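PDB 1LVM: catalytic domain of the nuclear inclusion protein A (nia), which probably cleaves the viral polyprotein as a chymotrypsin-like cysteine protease, recognising a specific peptide sequence in its substrates. Local coordinates for residues P21-I26 and V120-Q125; R109-E114 and N185-V190; E115-V120 and S161-T166; D135-F140 and H150-K155. The protein carries 1 engineered substitution. All blocks are in the same frame, centred on the assembly; numbering follows the deposited sequence.

The contacts illustrate how one barrel of a chymotrypsin-like protease is put together. All four reach the six-stranded antiparallel barrel, and interactions 1 and 3 share Val120 and strand 116-123. Interaction 3 pairs that strand with strand 162-165; its centre lies about 8 Å from that of interaction 4 and about 9 Å from that of interaction 2, and it touches both. Interactions 1 and 2 are the most separated, with centres about 20 Å apart. Along the chain, interactions 3 and 4 are nested inside the loop closed by interaction 2, whereas interaction 1 crosses interactions 2 and 3. The short helix 20-23 is thus tied to a barrel whose strands come much later in the sequence.

Interaction 1: residues P21-I26 and V120-Q125; sequences PISSTI and VTTNFQ
A short N-terminal helix, 20-23, rests against the barrel strand 116-123, and the type I beta turn from Ser23 to Ile26 that leads out of it is joined to the strand by Thr122. The hydroxyl OG1 of Thr122 donates to Ser23 O at 2.6 Å. It comes in with a C=O...donor angle of 118°, tilted 29° from the carbonyl plane, while Ile26 N, closing the turn, reaches Ser23 O from the opposite face of that plane at 3.1 Å. The carbonyl is therefore gripped by two donors. Thr122 can deliver its hydroxyl because OG1 stands beside the backbone N and anti to the carbonyl carbon (chi1 -59°), and the same oxygen lies 3.3 Å from Ser23 CB.

In the chymotrypsin-like fold two barrels lie side by side, and this turn leads directly into strand 26-33 of the other sheet. Beside the hydrogen bond, apolar branches meet. Ile22 CG2 lies 4.1 Å from Val120 CG1, the two side chains crossing at about a right angle, and CG1 of Val120 also packs on Ser23 CB. Ile26 sends CD1 along the strand to within 3.7 Å of Val120 O; it and Thr122 run alongside each other, pointing opposite ways. Farther on, the Phe124 ring turns its edge to the end of the turn: CZ lies 3.3 Å from Ile26 O, near the ring plane, while Thr122 CG2 sits over one ring face, offset toward the rim. Ile22 and Ile26 also pack on Pro162 of strand 162-165.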
loop_
_atom_site.group_PDB
_atom_site.type_symbol
_atom_site.label_atom_id
_atom_site.label_comp_id
_atom_site.label_asym_id
_atom_site.label_seq_id
_atom_site.Cartn_x
_atom_site.Cartn_y
_atom_site.Cartn_z
ATOM N N PRO A 21 -10.952 5.267 9.809
ATOM C CA PRO A 21 -10.044 6.387 9.560
ATOM C C PRO A 21 -8.962 5.962 8.562
ATOM O O PRO A 21 -8.438 6.775 7.812
ATOM C CB PRO A 21 -9.470 6.681 10.932
ATOM C CG PRO A 21 -10.668 6.363 11.878
ATOM C CD PRO A 21 -11.164 5.063 11.262
ATOM N N ILE A 22 -8.591 4.694 8.586
ATOM C CA ILE A 22 -7.618 4.217 7.602
ATOM C C ILE A 22 -8.300 3.985 6.257
ATOM O O ILE A 22 -7.843 4.467 5.190
ATOM C CB ILE A 22 -6.936 2.891 8.066
ATOM C CG1 ILE A 22 -5.956 3.180 9.172
ATOM C CG2 ILE A 22 -6.202 2.253 6.873
ATOM C CD1 ILE A 22 -5.424 1.905 9.896
ATOM N N SER A 23 -9.431 3.272 6.242
ATOM C CA SER A 23 -10.039 2.981 4.934
ATOM C C SER A 23 -10.509 4.224 4.231
ATOM O O SER A 23 -10.533 4.237 3.006
ATOM C CB SER A 23 -11.228 1.976 5.044
ATOM O OG SER A 23 -12.104 2.450 5.990
ATOM N N SER A 24 -10.829 5.278 4.986
ATOM C CA SER A 24 -11.310 6.505 4.343
ATOM C C SER A 24 -10.177 7.211 3.590
ATOM O O SER A 24 -10.422 8.105 2.765
ATOM C CB SER A 24 -11.995 7.446 5.361
ATOM O OG SER A 24 -11.093 7.885 6.340
ATOM N N THR A 25 -8.944 6.787 3.830
ATOM C CA THR A 25 -7.803 7.417 3.115
ATOM C C THR A 25 -7.320 6.574 1.942
ATOM O O THR A 25 -6.419 7.003 1.192
ATOM C CB THR A 25 -6.579 7.615 4.006
ATOM O OG1 THR A 25 -6.012 6.322 4.330
ATOM C CG2 THR A 25 -6.964 8.311 5.311
ATOM N N ILE A 26 -7.888 5.394 1.768
ATOM C CA ILE A 26 -7.441 4.535 0.661
ATOM C C ILE A 26 -7.976 5.007 -0.686
ATOM O O ILE A 26 -9.109 5.495 -0.775
ATOM C CB ILE A 26 -7.866 3.076 0.946
ATOM C CG1 ILE A 26 -7.118 2.611 2.165
ATOM C CG2 ILE A 26 -7.701 2.210 -0.355
ATOM C CD1 ILE A 26 -7.529 1.169 2.621
ATOM N N VAL A 120 -6.593 -4.159 5.472
ATOM C CA VAL A 120 -7.713 -3.225 5.377
ATOM C C VAL A 120 -7.884 -2.692 4.007
ATOM O O VAL A 120 -6.897 -2.353 3.366
ATOM C CB VAL A 120 -7.498 -2.052 6.384
ATOM C CG1 VAL A 120 -8.676 -0.934 6.210
ATOM C CG2 VAL A 120 -7.568 -2.681 7.812
ATOM N N THR A 121 -9.123 -2.668 3.522
ATOM C CA THR A 121 -9.361 -2.137 2.220
ATOM C C THR A 121 -10.634 -1.306 2.216
ATOM O O THR A 121 -11.255 -1.104 3.236
ATOM C CB THR A 121 -9.406 -3.280 1.161
ATOM O OG1 THR A 121 -10.534 -4.150 1.353
ATOM C CG2 THR A 121 -8.146 -4.127 1.271
ATOM N N THR A 122 -11.013 -0.836 1.028
ATOM C CA THR A 122 -12.193 -0.013 0.867
ATOM C C THR A 122 -12.865 -0.547 -0.423
ATOM O O THR A 122 -12.188 -0.838 -1.425
ATOM C CB THR A 122 -11.825 1.502 0.627
ATOM O OG1 THR A 122 -11.067 1.985 1.744
ATOM C CG2 THR A 122 -13.078 2.360 0.573
ATOM N N ASN A 123 -14.166 -0.655 -0.373
ATOM C CA ASN A 123 -14.933 -1.087 -1.523
ATOM C C ASN A 123 -15.507 0.165 -2.208
ATOM O O ASN A 123 -16.354 0.905 -1.628
ATOM C CB ASN A 123 -16.071 -2.017 -1.097
ATOM C CG ASN A 123 -16.743 -2.697 -2.281
ATOM O OD1 ASN A 123 -16.419 -2.419 -3.426
ATOM N ND2 ASN A 123 -17.678 -3.587 -2.006
ATOM N N PHE A 124 -15.040 0.384 -3.445
ATOM C CA PHE A 124 -15.455 1.517 -4.277
ATOM C C PHE A 124 -16.614 1.218 -5.229
ATOM O O PHE A 124 -17.280 2.146 -5.723
ATOM C CB PHE A 124 -14.264 2.026 -5.076
ATOM C CG PHE A 124 -13.301 2.800 -4.257
ATOM C CD1 PHE A 124 -13.667 4.062 -3.768
ATOM C CD2 PHE A 124 -12.014 2.311 -3.996
ATOM C CE1 PHE A 124 -12.774 4.859 -3.044
ATOM C CE2 PHE A 124 -11.104 3.111 -3.247
ATOM C CZ PHE A 124 -11.492 4.393 -2.785
ATOM N N GLN A 125 -16.864 -0.058 -5.511
ATOM C CA GLN A 125 -18.006 -0.345 -6.393
ATOM C C GLN A 125 -19.355 -0.030 -5.729
ATOM O O GLN A 125 -20.347 0.198 -6.428
ATOM C CB GLN A 125 -18.007 -1.788 -6.916
ATOM C CG GLN A 125 -17.609 -2.827 -5.918
ATOM C CD GLN A 125 -16.182 -3.300 -6.136
ATOM O OE1 GLN A 125 -15.298 -2.521 -6.522
ATOM N NE2 GLN A 125 -15.945 -4.580 -5.879
#

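Interaction 2: residues R109-E114 and N185-V190; sequences REPQRE and NYFTSV
Van der Waals packing carries most of this contact, with Pro111 set against both Phe187 and Ser189. Its CB lies 4.1 Å from Phe187 CZ, meeting the ring at its edge and near its plane. Phe187 holds CG between its backbone N and carbonyl carbon (chi1 70°), which brings the ring's CE1-CZ end to the proline. Next to this, Pro111 CG is 3.7 Å from Ser189 CB. Val190 closes the row, its CB 3.3 Å from Arg109 O and its CG1 branch beside the same carbonyl.

The polar link runs through water. One molecule donates to Glu110 OE1 at 2.7 Å and to Val190 O at 2.8 Å, with a weak third bond to Ser189 OG, whose stronger partners include Gly145 O. The extended Glu110 chain passes Val190 O with CG before its carboxylate meets that water.

Within the loop, Arg109 NH1 donates a hydrogen bond to the backbone Glu110 O at 3.1 Å, nearly in its own guanidinium plane. Its NE and NH2 form salt bridges with Asp168 and Glu115. The whole is a connecting loop laid across the end of strand 185-189, an arrangement belonging to the beta barrel of a chymotrypsin-like protease.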
loop_
_atom_site.group_PDB
_atom_site.type_symbol
_atom_site.label_atom_id
_atom_site.label_comp_id
_atom_site.label_asym_id
_atom_site.label_seq_id
_atom_site.Cartn_x
_atom_site.Cartn_y
_atom_site.Cartn_z
ATOM N N ARG A 109 4.549 2.479 11.331
ATOM C CA ARG A 109 5.791 2.077 11.999
ATOM C C ARG A 109 6.246 0.753 11.385
ATOM O O ARG A 109 5.499 0.105 10.619
ATOM C CB ARG A 109 5.612 1.899 13.521
ATOM C CG ARG A 109 4.628 0.713 13.786
ATOM C CD ARG A 109 4.653 0.308 15.279
ATOM N NE ARG A 109 3.512 -0.531 15.621
ATOM C CZ ARG A 109 3.432 -1.838 15.391
ATOM N NH1 ARG A 109 4.429 -2.536 14.795
ATOM N NH2 ARG A 109 2.345 -2.461 15.772
ATOM N N GLU A 110 7.500 0.384 11.672
ATOM C CA GLU A 110 8.009 -0.887 11.194
ATOM C C GLU A 110 7.258 -2.023 11.874
ATOM O O GLU A 110 6.875 -1.906 12.995
ATOM C CB GLU A 110 9.477 -1.054 11.542
ATOM C CG GLU A 110 10.352 0.077 10.931
ATOM C CD GLU A 110 11.833 -0.239 11.094
ATOM O OE1 GLU A 110 12.368 -0.972 10.248
ATOM O OE2 GLU A 110 12.426 0.233 12.073
ATOM N N PRO A 111 7.042 -3.138 11.156
ATOM C CA PRO A 111 6.354 -4.302 11.704
ATOM C C PRO A 111 7.254 -4.932 12.782
ATOM O O PRO A 111 8.427 -4.646 12.828
ATOM C CB PRO A 111 6.149 -5.205 10.482
ATOM C CG PRO A 111 7.214 -4.795 9.506
ATOM C CD PRO A 111 7.347 -3.295 9.707
ATOM N N GLN A 112 6.673 -5.742 13.656
ATOM C CA GLN A 112 7.391 -6.399 14.740
ATOM C C GLN A 112 7.171 -7.879 14.598
ATOM O O GLN A 112 6.069 -8.352 14.364
ATOM C CB GLN A 112 6.857 -5.867 16.076
ATOM C CG GLN A 112 7.237 -4.371 16.198
ATOM C CD GLN A 112 6.580 -3.643 17.360
ATOM O OE1 GLN A 112 5.834 -4.234 18.152
ATOM N NE2 GLN A 112 6.853 -2.338 17.463
ATOM N N ARG A 113 8.247 -8.622 14.695
ATOM C CA ARG A 113 8.136 -10.070 14.516
ATOM C C ARG A 113 7.005 -10.734 15.330
ATOM O O ARG A 113 6.766 -10.436 16.513
ATOM C CB ARG A 113 9.517 -10.685 14.887
ATOM C CG ARG A 113 9.613 -12.123 14.556
ATOM C CD ARG A 113 10.733 -12.791 15.371
ATOM N NE ARG A 113 11.067 -14.084 14.778
ATOM C CZ ARG A 113 11.866 -14.217 13.727
ATOM N NH1 ARG A 113 12.422 -13.141 13.194
ATOM N NH2 ARG A 113 12.052 -15.405 13.166
ATOM N N GLU A 114 6.276 -11.601 14.659
ATOM C CA GLU A 114 5.212 -12.334 15.274
ATOM C C GLU A 114 3.958 -11.547 15.645
ATOM O O GLU A 114 2.994 -12.110 16.160
ATOM C CB GLU A 114 5.811 -13.097 16.480
ATOM C CG GLU A 114 5.085 -14.383 16.779
ATOM C CD GLU A 114 6.017 -15.504 17.244
ATOM O OE1 GLU A 114 7.026 -15.224 17.943
ATOM O OE2 GLU A 114 5.712 -16.668 16.912
ATOM N N ASN A 185 2.076 -15.034 1.056
ATOM C CA ASN A 185 1.888 -13.630 0.637
ATOM C C ASN A 185 2.959 -12.765 1.277
ATOM O O ASN A 185 3.527 -13.123 2.316
ATOM C CB ASN A 185 0.480 -13.156 1.000
ATOM C CG ASN A 185 -0.598 -13.753 0.061
ATOM O OD1 ASN A 185 -1.778 -13.857 0.415
ATOM N ND2 ASN A 185 -0.185 -14.141 -1.127
ATOM N N TYR A 186 3.254 -11.644 0.635
ATOM C CA TYR A 186 4.295 -10.769 1.105
ATOM C C TYR A 186 3.878 -9.289 1.028
ATOM O O TYR A 186 3.294 -8.866 0.040
ATOM C CB TYR A 186 5.547 -10.940 0.225
ATOM C CG TYR A 186 6.185 -12.371 0.337
ATOM C CD1 TYR A 186 5.701 -13.451 -0.438
ATOM C CD2 TYR A 186 7.221 -12.604 1.211
ATOM C CE1 TYR A 186 6.262 -14.732 -0.314
ATOM C CE2 TYR A 186 7.794 -13.908 1.348
ATOM C CZ TYR A 186 7.308 -14.949 0.583
ATOM O OH TYR A 186 7.904 -16.214 0.730
ATOM N N PHE A 187 4.195 -8.547 2.086
ATOM C CA PHE A 187 3.930 -7.116 2.023
ATOM C C PHE A 187 5.269 -6.392 2.152
ATOM O O PHE A 187 6.268 -6.922 2.661
ATOM C CB PHE A 187 2.908 -6.683 3.126
ATOM C CG PHE A 187 3.409 -6.714 4.559
ATOM C CD1 PHE A 187 4.077 -5.658 5.117
ATOM C CD2 PHE A 187 3.092 -7.835 5.397
ATOM C CE1 PHE A 187 4.430 -5.682 6.495
ATOM C CE2 PHE A 187 3.422 -7.870 6.734
ATOM C CZ PHE A 187 4.097 -6.791 7.306
ATOM N N THR A 188 5.292 -5.159 1.674
ATOM C CA THR A 188 6.477 -4.361 1.787
ATOM C C THR A 188 6.337 -3.607 3.088
ATOM O O THR A 188 5.331 -2.911 3.330
ATOM C CB THR A 188 6.545 -3.353 0.610
ATOM O OG1 THR A 188 6.680 -4.089 -0.619
ATOM C CG2 THR A 188 7.687 -2.386 0.789
ATOM N N SER A 189 7.321 -3.788 3.959
ATOM C CA SER A 189 7.337 -3.142 5.234
ATOM C C SER A 189 7.533 -1.605 5.195
ATOM O O SER A 189 8.185 -1.020 4.295
ATOM C CB SER A 189 8.441 -3.747 6.122
ATOM O OG SER A 189 9.729 -3.494 5.549
ATOM N N VAL A 190 6.917 -0.945 6.170
ATOM C CA VAL A 190 7.100 0.489 6.349
ATOM C C VAL A 190 8.579 0.565 6.790
ATOM O O VAL A 190 8.977 -0.177 7.718
ATOM C CB VAL A 190 6.196 1.000 7.524
ATOM C CG1 VAL A 190 6.773 2.317 8.157
ATOM C CG2 VAL A 190 4.727 1.193 6.970
HETATM O O HOH W 1 10.965 -2.028 8.254
#

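Interaction 3: residues E115-V120 and S161-T166; sequences ERICLV and SPLVST
With CG anti to the backbone N (chi1 -177°), Leu119 swings CD1 over to Leu163 CD1, 3.7 Å away, while Ile117 holds CG1 between its backbone N and carbonyl carbon (chi1 60°) and brings CD1 to 4.0 Å from the same Leu163 methyl. Both residues thus close on Leu163 on one face of the sheet. On the other face, Val120 CG2 meets Val164 CG2 at 3.6 Å, and Cys118 lies beside Val164.

The backbones form an antiparallel ladder. Cys118 and Val164 are a hydrogen-bonded pair, joined by two bonds of 2.8 Å: Cys118 N to Val164 O and Val164 N to Cys118 O. Ile117-Ser165 and Leu119-Leu163 are the non-hydrogen-bonded pairs on either side. Val120 N to Pro162 O, at 3.1 Å, and Thr166 N to Arg116 O extend the ladder at its ends. Near the Thr166 end a water donates to Glu115 OE1 and to Arg116 O, and accepts from Ser165 OG; the other carboxylate oxygen, OE2, accepts from Gln112 N.

Strand 116-123 lies between strands 162-165 and 130-142, and its pairing with strand 162-165 closes the six-stranded barrel, with Val172 of strand 171-179 packing on Ile117 and Leu163, and Ile22 of helix 20-23 also touching Val164.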
loop_
_atom_site.group_PDB
_atom_site.type_symbol
_atom_site.label_atom_id
_atom_site.label_comp_id
_atom_site.label_asym_id
_atom_site.label_seq_id
_atom_site.Cartn_x
_atom_site.Cartn_y
_atom_site.Cartn_z
ATOM N N GLU A 115 3.913 -10.255 15.339
ATOM C CA GLU A 115 2.707 -9.544 15.717
ATOM C C GLU A 115 1.518 -9.852 14.817
ATOM O O GLU A 115 1.649 -10.315 13.661
ATOM C CB GLU A 115 2.966 -8.034 15.773
ATOM C CG GLU A 115 3.099 -7.395 14.422
ATOM C CD GLU A 115 3.152 -5.871 14.541
ATOM O OE1 GLU A 115 2.434 -5.286 15.377
ATOM O OE2 GLU A 115 3.916 -5.251 13.798
ATOM N N ARG A 116 0.329 -9.608 15.362
ATOM C CA ARG A 116 -0.910 -9.853 14.650
ATOM C C ARG A 116 -1.341 -8.664 13.781
ATOM O O ARG A 116 -1.404 -7.549 14.284
ATOM C CB ARG A 116 -2.064 -10.135 15.641
ATOM C CG ARG A 116 -1.790 -11.408 16.510
ATOM C CD ARG A 116 -2.854 -11.542 17.624
ATOM N NE ARG A 116 -4.180 -11.885 17.091
ATOM C CZ ARG A 116 -4.578 -13.108 16.731
ATOM N NH1 ARG A 116 -3.759 -14.160 16.847
ATOM N NH2 ARG A 116 -5.803 -13.286 16.234
ATOM N N ILE A 117 -1.609 -8.928 12.503
ATOM C CA ILE A 117 -2.006 -7.883 11.579
ATOM C C ILE A 117 -3.232 -8.281 10.803
ATOM O O ILE A 117 -3.566 -9.483 10.734
ATOM C CB ILE A 117 -0.852 -7.561 10.587
ATOM C CG1 ILE A 117 -0.469 -8.813 9.754
ATOM C CG2 ILE A 117 0.378 -7.070 11.392
ATOM C CD1 ILE A 117 0.725 -8.572 8.695
ATOM N N CYS A 118 -3.938 -7.286 10.249
ATOM C CA CYS A 118 -5.046 -7.584 9.367
ATOM C C CYS A 118 -4.866 -6.651 8.152
ATOM O O CYS A 118 -4.069 -5.704 8.140
ATOM C CB CYS A 118 -6.435 -7.353 10.045
ATOM S SG CYS A 118 -6.645 -5.598 10.576
ATOM N N LEU A 119 -5.556 -6.994 7.104
ATOM C CA LEU A 119 -5.499 -6.255 5.877
ATOM C C LEU A 119 -6.769 -5.441 5.758
ATOM O O LEU A 119 -7.877 -5.967 5.840
ATOM C CB LEU A 119 -5.393 -7.218 4.698
ATOM C CG LEU A 119 -5.243 -6.591 3.300
ATOM C CD1 LEU A 119 -3.880 -6.011 3.166
ATOM C CD2 LEU A 119 -5.408 -7.634 2.227
ATOM N N VAL A 120 -6.593 -4.159 5.472
ATOM C CA VAL A 120 -7.713 -3.225 5.377
ATOM C C VAL A 120 -7.884 -2.692 4.007
ATOM O O VAL A 120 -6.897 -2.353 3.366
ATOM C CB VAL A 120 -7.498 -2.052 6.384
ATOM C CG1 VAL A 120 -8.676 -0.934 6.210
ATOM C CG2 VAL A 120 -7.568 -2.681 7.812
ATOM N N SER A 161 -2.743 -2.197 -0.427
ATOM C CA SER A 161 -3.673 -2.152 0.730
ATOM C C SER A 161 -2.842 -2.194 1.993
ATOM O O SER A 161 -1.899 -2.988 2.078
ATOM C CB SER A 161 -4.654 -3.329 0.687
ATOM O OG SER A 161 -5.485 -3.340 -0.485
ATOM N N PRO A 162 -3.199 -1.401 3.036
ATOM C CA PRO A 162 -2.401 -1.413 4.275
ATOM C C PRO A 162 -2.551 -2.668 5.143
ATOM O O PRO A 162 -3.655 -3.189 5.236
ATOM C CB PRO A 162 -2.928 -0.190 5.074
ATOM C CG PRO A 162 -4.404 -0.108 4.595
ATOM C CD PRO A 162 -4.254 -0.361 3.079
ATOM N N LEU A 163 -1.442 -3.111 5.742
ATOM C CA LEU A 163 -1.436 -4.218 6.706
ATOM C C LEU A 163 -1.445 -3.390 7.979
ATOM O O LEU A 163 -0.631 -2.484 8.103
ATOM C CB LEU A 163 -0.129 -5.046 6.621
ATOM C CG LEU A 163 -0.180 -6.184 5.583
ATOM C CD1 LEU A 163 -1.506 -7.003 5.776
ATOM C CD2 LEU A 163 -0.200 -5.594 4.198
ATOM N N VAL A 164 -2.377 -3.664 8.901
ATOM C CA VAL A 164 -2.551 -2.899 10.138
ATOM C C VAL A 164 -2.415 -3.802 11.375
ATOM O O VAL A 164 -2.967 -4.906 11.403
ATOM C CB VAL A 164 -4.016 -2.263 10.160
ATOM C CG1 VAL A 164 -4.128 -1.277 11.321
ATOM C CG2 VAL A 164 -4.305 -1.514 8.832
ATOM N N SER A 165 -1.667 -3.310 12.355
ATOM C CA SER A 165 -1.439 -4.012 13.627
ATOM C C SER A 165 -2.747 -4.002 14.434
ATOM O O SER A 165 -3.364 -2.935 14.620
ATOM C CB SER A 165 -0.423 -3.219 14.448
ATOM O OG SER A 165 -0.373 -3.739 15.798
ATOM N N THR A 166 -3.185 -5.150 14.924
ATOM C CA THR A 166 -4.427 -5.131 15.708
ATOM C C THR A 166 -4.031 -4.635 17.093
ATOM O O THR A 166 -4.874 -4.232 17.886
ATOM C CB THR A 166 -5.108 -6.568 15.782
ATOM O OG1 THR A 166 -4.184 -7.458 16.434
ATOM C CG2 THR A 166 -5.405 -7.110 14.376
HETATM O O HOH W 2 -0.205 -6.415 16.275
#

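Interaction 4: residues D135-F140 and H150-K155; sequences DTSCTF and HWIQTK
The two chain segments draw closest at Thr139 and His150, whose CA atoms are 5.2 Å apart, and at Ser137 and Trp151, where the CA atoms are 5.6 Å apart. Ser137 bridges the second pair. Its OG, placed anti to the backbone N (chi1 164°), accepts from Trp151 N at 2.8 Å along a fairly straight line of 164°, and donates to Cys138 O of its own segment, also at 2.8 Å. Its CB meanwhile lies 3.5 Å from Ile152 CG1, and CD1 of that isoleucine lies 3.8 Å from Asp135 O.

Trp151 presents the edge of its indole to the strand. CE3 lies 3.3 Å from Cys138 O, which sits near the ring plane, and Ser137 OG is met at the same edge. At the far end CH2 is 3.7 Å from Phe140 CD1, the two aromatic side chains crossing at about a right angle.

Outside the pair, His150 meets the ring of His175, and Thr154 makes a weak hydrogen bond to the bound peptide, to which residues 150-155 thus run from the barrel.

The chemistry implies that a single serine hydroxyl, both donor and acceptor, links the Trp151 amide to the Cys138 carbonyl where direct backbone pairing between these segments is lacking.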
loop_
_atom_site.group_PDB
_atom_site.type_symbol
_atom_site.label_atom_id
_atom_site.label_comp_id
_atom_site.label_asym_id
_atom_site.label_seq_id
_atom_site.Cartn_x
_atom_site.Cartn_y
_atom_site.Cartn_z
ATOM N N ASP A 135 -9.413 -11.171 8.195
ATOM C CA ASP A 135 -9.125 -11.882 9.409
ATOM C C ASP A 135 -7.644 -11.619 9.675
ATOM O O ASP A 135 -6.932 -11.065 8.860
ATOM C CB ASP A 135 -9.449 -13.373 9.205
ATOM C CG ASP A 135 -9.562 -14.160 10.507
ATOM O OD1 ASP A 135 -9.135 -13.721 11.614
ATOM O OD2 ASP A 135 -10.076 -15.290 10.408
ATOM N N THR A 136 -7.198 -12.027 10.840
ATOM C CA THR A 136 -5.863 -11.778 11.357
ATOM C C THR A 136 -4.820 -12.832 11.080
ATOM O O THR A 136 -5.080 -14.024 11.190
ATOM C CB THR A 136 -5.973 -11.616 12.884
ATOM O OG1 THR A 136 -6.857 -10.545 13.153
ATOM C CG2 THR A 136 -4.628 -11.283 13.488
ATOM N N SER A 137 -3.621 -12.368 10.747
ATOM C CA SER A 137 -2.496 -13.269 10.494
ATOM C C SER A 137 -1.284 -12.809 11.341
ATOM O O SER A 137 -1.198 -11.639 11.670
ATOM C CB SER A 137 -2.151 -13.142 9.006
ATOM O OG SER A 137 -0.872 -13.662 8.677
ATOM N N CYS A 138 -0.386 -13.722 11.751
ATOM C CA CYS A 138 0.857 -13.272 12.393
ATOM C C CYS A 138 1.812 -12.939 11.187
ATOM O O CYS A 138 1.495 -13.218 10.029
ATOM C CB CYS A 138 1.468 -14.353 13.299
ATOM S SG CYS A 138 0.510 -14.614 14.843
ATOM N N THR A 139 2.951 -12.338 11.471
ATOM C CA THR A 139 3.874 -11.926 10.416
ATOM C C THR A 139 5.300 -12.063 10.831
ATOM O O THR A 139 5.616 -11.949 12.034
ATOM C CB THR A 139 3.552 -10.433 9.994
ATOM O OG1 THR A 139 4.294 -10.080 8.827
ATOM C CG2 THR A 139 3.845 -9.440 11.120
ATOM N N PHE A 140 6.158 -12.332 9.831
ATOM C CA PHE A 140 7.585 -12.474 10.008
ATOM C C PHE A 140 8.361 -11.896 8.864
ATOM O O PHE A 140 7.873 -11.895 7.733
ATOM C CB PHE A 140 7.982 -13.963 10.117
ATOM C CG PHE A 140 7.265 -14.694 11.176
ATOM C CD1 PHE A 140 5.982 -15.204 10.920
ATOM C CD2 PHE A 140 7.883 -14.940 12.419
ATOM C CE1 PHE A 140 5.328 -15.959 11.879
ATOM C CE2 PHE A 140 7.233 -15.704 13.405
ATOM C CZ PHE A 140 5.951 -16.212 13.122
ATOM N N HIS A 150 2.838 -12.778 5.188
ATOM C CA HIS A 150 1.561 -12.704 5.851
ATOM C C HIS A 150 0.725 -13.801 5.235
ATOM O O HIS A 150 1.043 -14.269 4.135
ATOM C CB HIS A 150 0.915 -11.281 5.749
ATOM C CG HIS A 150 0.182 -11.009 4.470
ATOM N ND1 HIS A 150 0.686 -10.173 3.483
ATOM C CD2 HIS A 150 -1.016 -11.457 4.018
ATOM C CE1 HIS A 150 -0.178 -10.125 2.474
ATOM N NE2 HIS A 150 -1.220 -10.899 2.777
ATOM N N TRP A 151 -0.304 -14.275 5.978
ATOM C CA TRP A 151 -1.158 -15.336 5.468
ATOM C C TRP A 151 -2.626 -14.931 5.291
ATOM O O TRP A 151 -3.547 -15.692 5.573
ATOM C CB TRP A 151 -1.008 -16.576 6.386
ATOM C CG TRP A 151 0.363 -17.166 6.280
ATOM C CD1 TRP A 151 0.747 -18.173 5.451
ATOM C CD2 TRP A 151 1.565 -16.759 6.995
ATOM N NE1 TRP A 151 2.099 -18.422 5.595
ATOM C CE2 TRP A 151 2.620 -17.580 6.536
ATOM C CE3 TRP A 151 1.842 -15.798 7.955
ATOM C CZ2 TRP A 151 3.916 -17.469 7.011
ATOM C CZ3 TRP A 151 3.153 -15.686 8.432
ATOM C CH2 TRP A 151 4.165 -16.518 7.958
ATOM N N ILE A 152 -2.848 -13.708 4.822
ATOM C CA ILE A 152 -4.210 -13.258 4.527
ATOM C C ILE A 152 -4.555 -13.444 3.062
ATOM O O ILE A 152 -3.820 -12.979 2.207
ATOM C CB ILE A 152 -4.353 -11.784 4.905
ATOM C CG1 ILE A 152 -4.046 -11.672 6.403
ATOM C CG2 ILE A 152 -5.758 -11.255 4.494
ATOM C CD1 ILE A 152 -3.777 -10.218 6.944
ATOM N N GLN A 153 -5.689 -14.084 2.756
ATOM C CA GLN A 153 -6.059 -14.308 1.352
ATOM C C GLN A 153 -6.266 -12.967 0.670
ATOM O O GLN A 153 -6.989 -12.139 1.157
ATOM C CB GLN A 153 -7.358 -15.085 1.276
ATOM C CG GLN A 153 -7.211 -16.516 1.036
ATOM C CD GLN A 153 -8.386 -16.989 0.257
ATOM O OE1 GLN A 153 -9.522 -16.759 0.661
ATOM N NE2 GLN A 153 -8.139 -17.631 -0.881
ATOM N N THR A 154 -5.600 -12.738 -0.443
ATOM C CA THR A 154 -5.754 -11.463 -1.111
ATOM C C THR A 154 -6.100 -11.785 -2.559
ATOM O O THR A 154 -5.628 -12.781 -3.094
ATOM C CB THR A 154 -4.446 -10.695 -1.119
ATOM O OG1 THR A 154 -3.510 -11.415 -1.927
ATOM C CG2 THR A 154 -3.875 -10.594 0.253
ATOM N N LYS A 155 -6.907 -10.950 -3.193
ATOM C CA LYS A 155 -7.275 -11.151 -4.607
ATOM C C LYS A 155 -6.382 -10.298 -5.474
ATOM O O LYS A 155 -5.799 -9.317 -5.012
ATOM C CB LYS A 155 -8.709 -10.698 -4.873
ATOM C CG LYS A 155 -9.751 -11.385 -4.066
ATOM C CD LYS A 155 -11.106 -10.728 -4.267
ATOM C CE LYS A 155 -11.045 -9.197 -4.222
ATOM N NZ LYS A 155 -12.396 -8.565 -4.391
#